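PDB 4HIZ: endosialidase, which cleaves polysialic acid internally, hydrolysing alpha-2,8 and alpha-2,9 linkages, as a trimeric endosialidase of bacteriophage phi92. Local coordinates for residues A[459-473]-A[486-499]. Residues are numbered along the deposited sequence; the frame is centred on the assembly and turned at random.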
loop_
_atom_site.group_PDB
_atom_site.type_symbol
_atom_site.label_atom_id
_atom_site.label_comp_id
_atom_site.label_asym_id
_atom_site.label_seq_id
_atom_site.Cartn_x
_atom_site.Cartn_y
_atom_site.Cartn_z
ATOM N N THR A 459 13.498 12.519 -22.349
ATOM C CA THR A 459 13.560 12.069 -20.943
ATOM C C THR A 459 14.722 11.087 -20.829
ATOM O O THR A 459 15.134 10.522 -21.844
ATOM C CB THR A 459 12.226 11.393 -20.472
ATOM O OG1 THR A 459 12.414 10.849 -19.159
ATOM C CG2 THR A 459 11.827 10.245 -21.407
ATOM N N ASP A 460 15.290 10.939 -19.626
ATOM C CA ASP A 460 16.353 9.969 -19.391
ATOM C C ASP A 460 15.909 8.991 -18.309
ATOM O O ASP A 460 15.372 9.409 -17.252
ATOM C CB ASP A 460 17.620 10.649 -18.834
ATOM C CG ASP A 460 18.424 11.438 -19.881
ATOM O OD1 ASP A 460 18.081 11.423 -21.079
ATOM O OD2 ASP A 460 19.442 12.065 -19.470
ATOM N N GLN A 461 16.218 7.722 -18.531
ATOM C CA GLN A 461 15.893 6.615 -17.637
ATOM C C GLN A 461 17.155 6.187 -16.883
ATOM O O GLN A 461 18.217 6.804 -17.038
ATOM C CB GLN A 461 15.365 5.441 -18.488
ATOM C CG GLN A 461 13.869 5.604 -18.776
ATOM C CD GLN A 461 13.510 6.966 -19.350
ATOM O OE1 GLN A 461 13.826 7.273 -20.525
ATOM N NE2 GLN A 461 12.832 7.802 -18.532
ATOM N N ILE A 462 17.038 5.105 -16.122
ATOM C CA ILE A 462 18.189 4.500 -15.445
ATOM C C ILE A 462 18.348 3.042 -15.884
ATOM O O ILE A 462 17.377 2.292 -15.947
ATOM C CB ILE A 462 17.994 4.560 -13.895
ATOM C CG1 ILE A 462 18.103 6.016 -13.406
ATOM C CG2 ILE A 462 19.018 3.640 -13.154
ATOM C CD1 ILE A 462 17.565 6.195 -11.945
ATOM N N TYR A 463 19.601 2.655 -16.133
ATOM C CA TYR A 463 19.993 1.268 -16.316
ATOM C C TYR A 463 20.780 0.905 -15.047
ATOM O O TYR A 463 21.786 1.563 -14.718
ATOM C CB TYR A 463 20.882 1.160 -17.579
ATOM C CG TYR A 463 21.742 -0.089 -17.656
ATOM C CD1 TYR A 463 21.178 -1.353 -17.839
ATOM C CD2 TYR A 463 23.119 0.006 -17.512
ATOM C CE1 TYR A 463 21.959 -2.511 -17.894
ATOM C CE2 TYR A 463 23.929 -1.143 -17.590
ATOM C CZ TYR A 463 23.353 -2.391 -17.764
ATOM O OH TYR A 463 24.144 -3.510 -17.787
ATOM N N GLN A 464 20.329 -0.125 -14.333
ATOM C CA GLN A 464 20.867 -0.394 -12.965
ATOM C C GLN A 464 22.359 -0.849 -13.031
ATOM O O GLN A 464 23.187 -0.385 -12.257
ATOM C CB GLN A 464 20.028 -1.450 -12.255
ATOM C CG GLN A 464 20.320 -1.598 -10.730
ATOM C CD GLN A 464 21.566 -2.382 -10.426
ATOM O OE1 GLN A 464 21.845 -3.395 -11.070
ATOM N NE2 GLN A 464 22.303 -1.955 -9.393
ATOM N N GLY A 465 22.705 -1.763 -13.954
ATOM C CA GLY A 465 24.120 -2.074 -14.170
ATOM C C GLY A 465 24.697 -3.369 -13.618
ATOM O O GLY A 465 25.788 -3.749 -14.049
ATOM N N HIS A 466 24.035 -4.070 -12.690
ATOM C CA HIS A 466 24.670 -5.269 -12.114
ATOM C C HIS A 466 24.344 -6.555 -12.858
ATOM O O HIS A 466 24.818 -7.628 -12.476
ATOM C CB HIS A 466 24.326 -5.474 -10.638
ATOM C CG HIS A 466 24.851 -4.409 -9.723
ATOM N ND1 HIS A 466 24.678 -4.483 -8.358
ATOM C CD2 HIS A 466 25.578 -3.281 -9.953
ATOM C CE1 HIS A 466 25.260 -3.441 -7.780
ATOM N NE2 HIS A 466 25.797 -2.685 -8.723
ATOM N N ILE A 467 23.556 -6.447 -13.923
ATOM C CA ILE A 467 23.436 -7.528 -14.927
ATOM C C ILE A 467 23.504 -6.895 -16.308
ATOM O O ILE A 467 23.275 -5.686 -16.464
ATOM C CB ILE A 467 22.152 -8.408 -14.790
ATOM C CG1 ILE A 467 20.863 -7.625 -15.125
ATOM C CG2 ILE A 467 22.057 -9.067 -13.409
ATOM C CD1 ILE A 467 19.635 -8.534 -15.096
ATOM N N VAL A 468 23.849 -7.707 -17.306
ATOM C CA VAL A 468 24.088 -7.181 -18.641
ATOM C C VAL A 468 22.770 -6.754 -19.278
ATOM O O VAL A 468 22.749 -5.801 -20.059
ATOM C CB VAL A 468 24.799 -8.220 -19.549
ATOM C CG1 VAL A 468 23.848 -9.380 -19.897
ATOM C CG2 VAL A 468 25.301 -7.526 -20.802
ATOM N N ASN A 469 21.663 -7.391 -18.876
ATOM C CA ASN A 469 20.394 -7.142 -19.552
ATOM C C ASN A 469 19.799 -5.809 -19.093
ATOM O O ASN A 469 19.943 -5.414 -17.931
ATOM C CB ASN A 469 19.362 -8.215 -19.214
ATOM C CG ASN A 469 19.888 -9.591 -19.350
ATOM O OD1 ASN A 469 20.248 -10.241 -18.346
ATOM N ND2 ASN A 469 19.979 -10.058 -20.580
ATOM N N SER A 470 19.115 -5.141 -20.013
ATOM C CA SER A 470 18.421 -3.889 -19.715
ATOM C C SER A 470 16.958 -3.962 -20.096
ATOM O O SER A 470 16.600 -4.451 -21.178
ATOM C CB SER A 470 19.083 -2.743 -20.480
ATOM O OG SER A 470 18.387 -1.523 -20.245
ATOM N N ALA A 471 16.100 -3.440 -19.209
ATOM C CA ALA A 471 14.663 -3.344 -19.505
ATOM C C ALA A 471 14.289 -1.994 -20.120
ATOM O O ALA A 471 13.106 -1.741 -20.402
ATOM C CB ALA A 471 13.872 -3.579 -18.245
ATOM N N CYS A 472 15.272 -1.115 -20.324
ATOM C CA CYS A 472 14.953 0.248 -20.753
ATOM C C CYS A 472 14.418 0.242 -22.164
ATOM O O CYS A 472 14.985 -0.393 -23.026
ATOM C CB CYS A 472 16.188 1.173 -20.636
ATOM S SG CYS A 472 16.694 1.409 -18.919
ATOM N N GLY A 473 13.306 0.926 -22.385
ATOM C CA GLY A 473 12.672 0.965 -23.698
ATOM C C GLY A 473 11.702 -0.177 -23.892
ATOM O O GLY A 473 10.739 -0.348 -23.091
ATOM N N TYR A 486 3.730 7.158 -24.810
ATOM C CA TYR A 486 4.804 6.190 -25.063
ATOM C C TYR A 486 5.009 5.477 -23.745
ATOM O O TYR A 486 5.410 6.110 -22.752
ATOM C CB TYR A 486 6.076 6.909 -25.516
ATOM C CG TYR A 486 7.355 6.046 -25.577
ATOM C CD1 TYR A 486 7.355 4.801 -26.186
ATOM C CD2 TYR A 486 8.559 6.493 -25.012
ATOM C CE1 TYR A 486 8.492 4.040 -26.295
ATOM C CE2 TYR A 486 9.728 5.741 -25.094
ATOM C CZ TYR A 486 9.680 4.504 -25.737
ATOM O OH TYR A 486 10.823 3.744 -25.821
ATOM N N ILE A 487 4.734 4.182 -23.713
ATOM C CA ILE A 487 4.707 3.452 -22.447
ATOM C C ILE A 487 5.796 2.406 -22.571
ATOM O O ILE A 487 5.803 1.588 -23.512
ATOM C CB ILE A 487 3.329 2.800 -22.197
ATOM C CG1 ILE A 487 2.245 3.880 -22.332
ATOM C CG2 ILE A 487 3.273 2.118 -20.792
ATOM C CD1 ILE A 487 0.831 3.386 -21.963
ATOM N N PHE A 488 6.728 2.422 -21.630
ATOM C CA PHE A 488 8.012 1.758 -21.886
ATOM C C PHE A 488 8.757 1.495 -20.588
ATOM O O PHE A 488 8.311 1.911 -19.518
ATOM C CB PHE A 488 8.879 2.606 -22.827
ATOM C CG PHE A 488 9.354 3.911 -22.222
ATOM C CD1 PHE A 488 8.465 4.952 -21.997
ATOM C CD2 PHE A 488 10.691 4.085 -21.870
ATOM C CE1 PHE A 488 8.876 6.167 -21.439
ATOM C CE2 PHE A 488 11.126 5.284 -21.317
ATOM C CZ PHE A 488 10.213 6.339 -21.105
ATOM N N GLY A 489 9.915 0.824 -20.689
ATOM C CA GLY A 489 10.642 0.413 -19.480
ATOM C C GLY A 489 11.756 1.334 -19.027
ATOM O O GLY A 489 12.367 2.051 -19.821
ATOM N N GLY A 490 11.967 1.335 -17.708
ATOM C CA GLY A 490 13.172 1.933 -17.121
ATOM C C GLY A 490 13.524 1.205 -15.838
ATOM O O GLY A 490 12.670 0.487 -15.294
ATOM N N GLU A 491 14.767 1.361 -15.356
ATOM C CA GLU A 491 15.163 0.717 -14.104
ATOM C C GLU A 491 15.382 1.765 -13.035
ATOM O O GLU A 491 14.891 2.907 -13.159
ATOM C CB GLU A 491 16.436 -0.150 -14.315
ATOM C CG GLU A 491 16.170 -1.095 -15.532
ATOM C CD GLU A 491 17.316 -2.081 -15.791
ATOM O OE1 GLU A 491 18.412 -1.959 -15.176
ATOM O OE2 GLU A 491 17.078 -2.996 -16.612
ATOM N N ASP A 492 16.080 1.353 -11.974
ATOM C CA ASP A 492 16.466 2.257 -10.862
ATOM C C ASP A 492 17.792 1.689 -10.388
ATOM O O ASP A 492 18.225 0.644 -10.903
ATOM C CB ASP A 492 15.363 2.346 -9.754
ATOM C CG ASP A 492 15.113 1.018 -9.005
ATOM O OD1 ASP A 492 16.064 0.314 -8.642
ATOM O OD2 ASP A 492 13.940 0.661 -8.735
ATOM N N PHE A 493 18.468 2.353 -9.454
ATOM C CA PHE A 493 19.818 1.869 -9.098
ATOM C C PHE A 493 19.852 0.736 -8.075
ATOM O O PHE A 493 20.925 0.248 -7.733
ATOM C CB PHE A 493 20.677 3.058 -8.622
ATOM C CG PHE A 493 21.049 4.023 -9.739
ATOM C CD1 PHE A 493 21.842 3.592 -10.824
ATOM C CD2 PHE A 493 20.634 5.362 -9.684
ATOM C CE1 PHE A 493 22.172 4.482 -11.848
ATOM C CE2 PHE A 493 20.951 6.252 -10.681
ATOM C CZ PHE A 493 21.731 5.815 -11.771
ATOM N N LEU A 494 18.703 0.269 -7.604
ATOM C CA LEU A 494 18.681 -0.819 -6.607
ATOM C C LEU A 494 18.923 -2.168 -7.272
ATOM O O LEU A 494 18.154 -2.627 -8.134
ATOM C CB LEU A 494 17.343 -0.855 -5.859
ATOM C CG LEU A 494 17.008 0.479 -5.181
ATOM C CD1 LEU A 494 15.620 0.436 -4.542
ATOM C CD2 LEU A 494 18.042 0.831 -4.138
ATOM N N SER A 495 20.029 -2.788 -6.888
ATOM C CA SER A 495 20.461 -4.045 -7.521
ATOM C C SER A 495 19.512 -5.209 -7.266
ATOM O O SER A 495 18.932 -5.329 -6.191
ATOM C CB SER A 495 21.817 -4.422 -6.923
ATOM O OG SER A 495 22.282 -5.628 -7.565
ATOM N N PRO A 496 19.385 -6.128 -8.241
ATOM C CA PRO A 496 18.654 -7.380 -7.996
ATOM C C PRO A 496 19.511 -8.455 -7.296
ATOM O O PRO A 496 18.995 -9.511 -6.887
ATOM C CB PRO A 496 18.334 -7.863 -9.429
ATOM C CG PRO A 496 19.537 -7.354 -10.255
ATOM C CD PRO A 496 19.882 -6.004 -9.636
ATOM N N TRP A 497 20.818 -8.196 -7.179
ATOM C CA TRP A 497 21.745 -9.156 -6.506
ATOM C C TRP A 497 21.750 -10.547 -7.176
ATOM O O TRP A 497 21.852 -11.572 -6.505
ATOM C CB TRP A 497 21.484 -9.234 -4.964
ATOM C CG TRP A 497 21.666 -7.869 -4.387
ATOM C CD1 TRP A 497 20.699 -7.061 -3.843
ATOM C CD2 TRP A 497 22.874 -7.092 -4.426
ATOM N NE1 TRP A 497 21.249 -5.838 -3.513
ATOM C CE2 TRP A 497 22.578 -5.831 -3.860
ATOM C CE3 TRP A 497 24.183 -7.353 -4.869
ATOM C CZ2 TRP A 497 23.518 -4.819 -3.775
ATOM C CZ3 TRP A 497 25.128 -6.341 -4.781
ATOM C CH2 TRP A 497 24.796 -5.093 -4.228
ATOM N N SER A 498 21.576 -10.597 -8.496
ATOM C CA SER A 498 21.739 -11.876 -9.186
ATOM C C SER A 498 23.181 -12.345 -9.012
ATOM O O SER A 498 23.431 -13.553 -8.877
ATOM C CB SER A 498 21.407 -11.709 -10.678
ATOM O OG SER A 498 20.032 -11.312 -10.812
ATOM N N ILE A 499 24.122 -11.397 -9.011
ATOM C CA ILE A 499 25.506 -11.652 -8.559
ATOM C C ILE A 499 25.525 -11.135 -7.122
ATOM O O ILE A 499 25.429 -9.923 -6.885
ATOM C CB ILE A 499 26.530 -10.897 -9.408
ATOM C CG1 ILE A 499 26.313 -11.201 -10.899
ATOM C CG2 ILE A 499 27.968 -11.243 -8.975
ATOM C CD1 ILE A 499 26.500 -12.690 -11.272
HETATM O O HOH W 1 14.320 4.487 -15.445
HETATM O O HOH W 2 20.560 -3.626 -15.171
HETATM O O HOH W 3 23.336 -8.753 -10.016
HETATM O O HOH W 4 17.813 -5.433 -16.120
#
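The imidazole of H466 turns its edge toward one face of the W497 indole in an offset edge-to-face pair, the imidazole centroid 5.4 Å from that of the six-membered ring. S495 OG lies over one indole face and is hydrogen-bonded to H466 ND1 (2.8 Å), while also closing an ST turn by accepting from W497 N. Over one face of the H466 ring sits the amide nitrogen of Q464. With its chain bent at chi2 (-78°), Q464 sends NE2 to F493 O (3.1 Å), from above the carbonyl plane, and OE1 to H466 N, so both ends of the amide are held and its rotation is fixed. I462 CG2 rests over one face of the F493 ring, 3.6 Å from its centroid, a CH-pi contact. At F488 the amide of Q461 stands perpendicular to the ring, OE1 in plane at the edge; this oxygen's hydrogen bond is to T436.

Between these ring contacts and the strand pair, the E491 side chain, extended beyond CG, bridges the two limbs of 459-473: OE1 accepts from Q464 N and OE2 from A471 N, both at 2.8 Å, on the anti sides and tilted some 25° out of the buried carboxylate's plane. The two backbone N-H donors probably favour the ionised form; a water also lies by each oxygen. E491 N donates a hydrogen bond to I462 O (2.8 Å).

Glycines G473 and G489 form an antiparallel hydrogen-bonded pair, joining strands 473-480 and 483-490 within a four-stranded sheet of the catalytic beta-propeller domain. The loop after strand 483-490 leads to S498 and I499, which touch a bound sialic acid, and W497 meets W267 of a neighbouring subunit, while strand 456-460 runs beside strand 435-442 in another sheet.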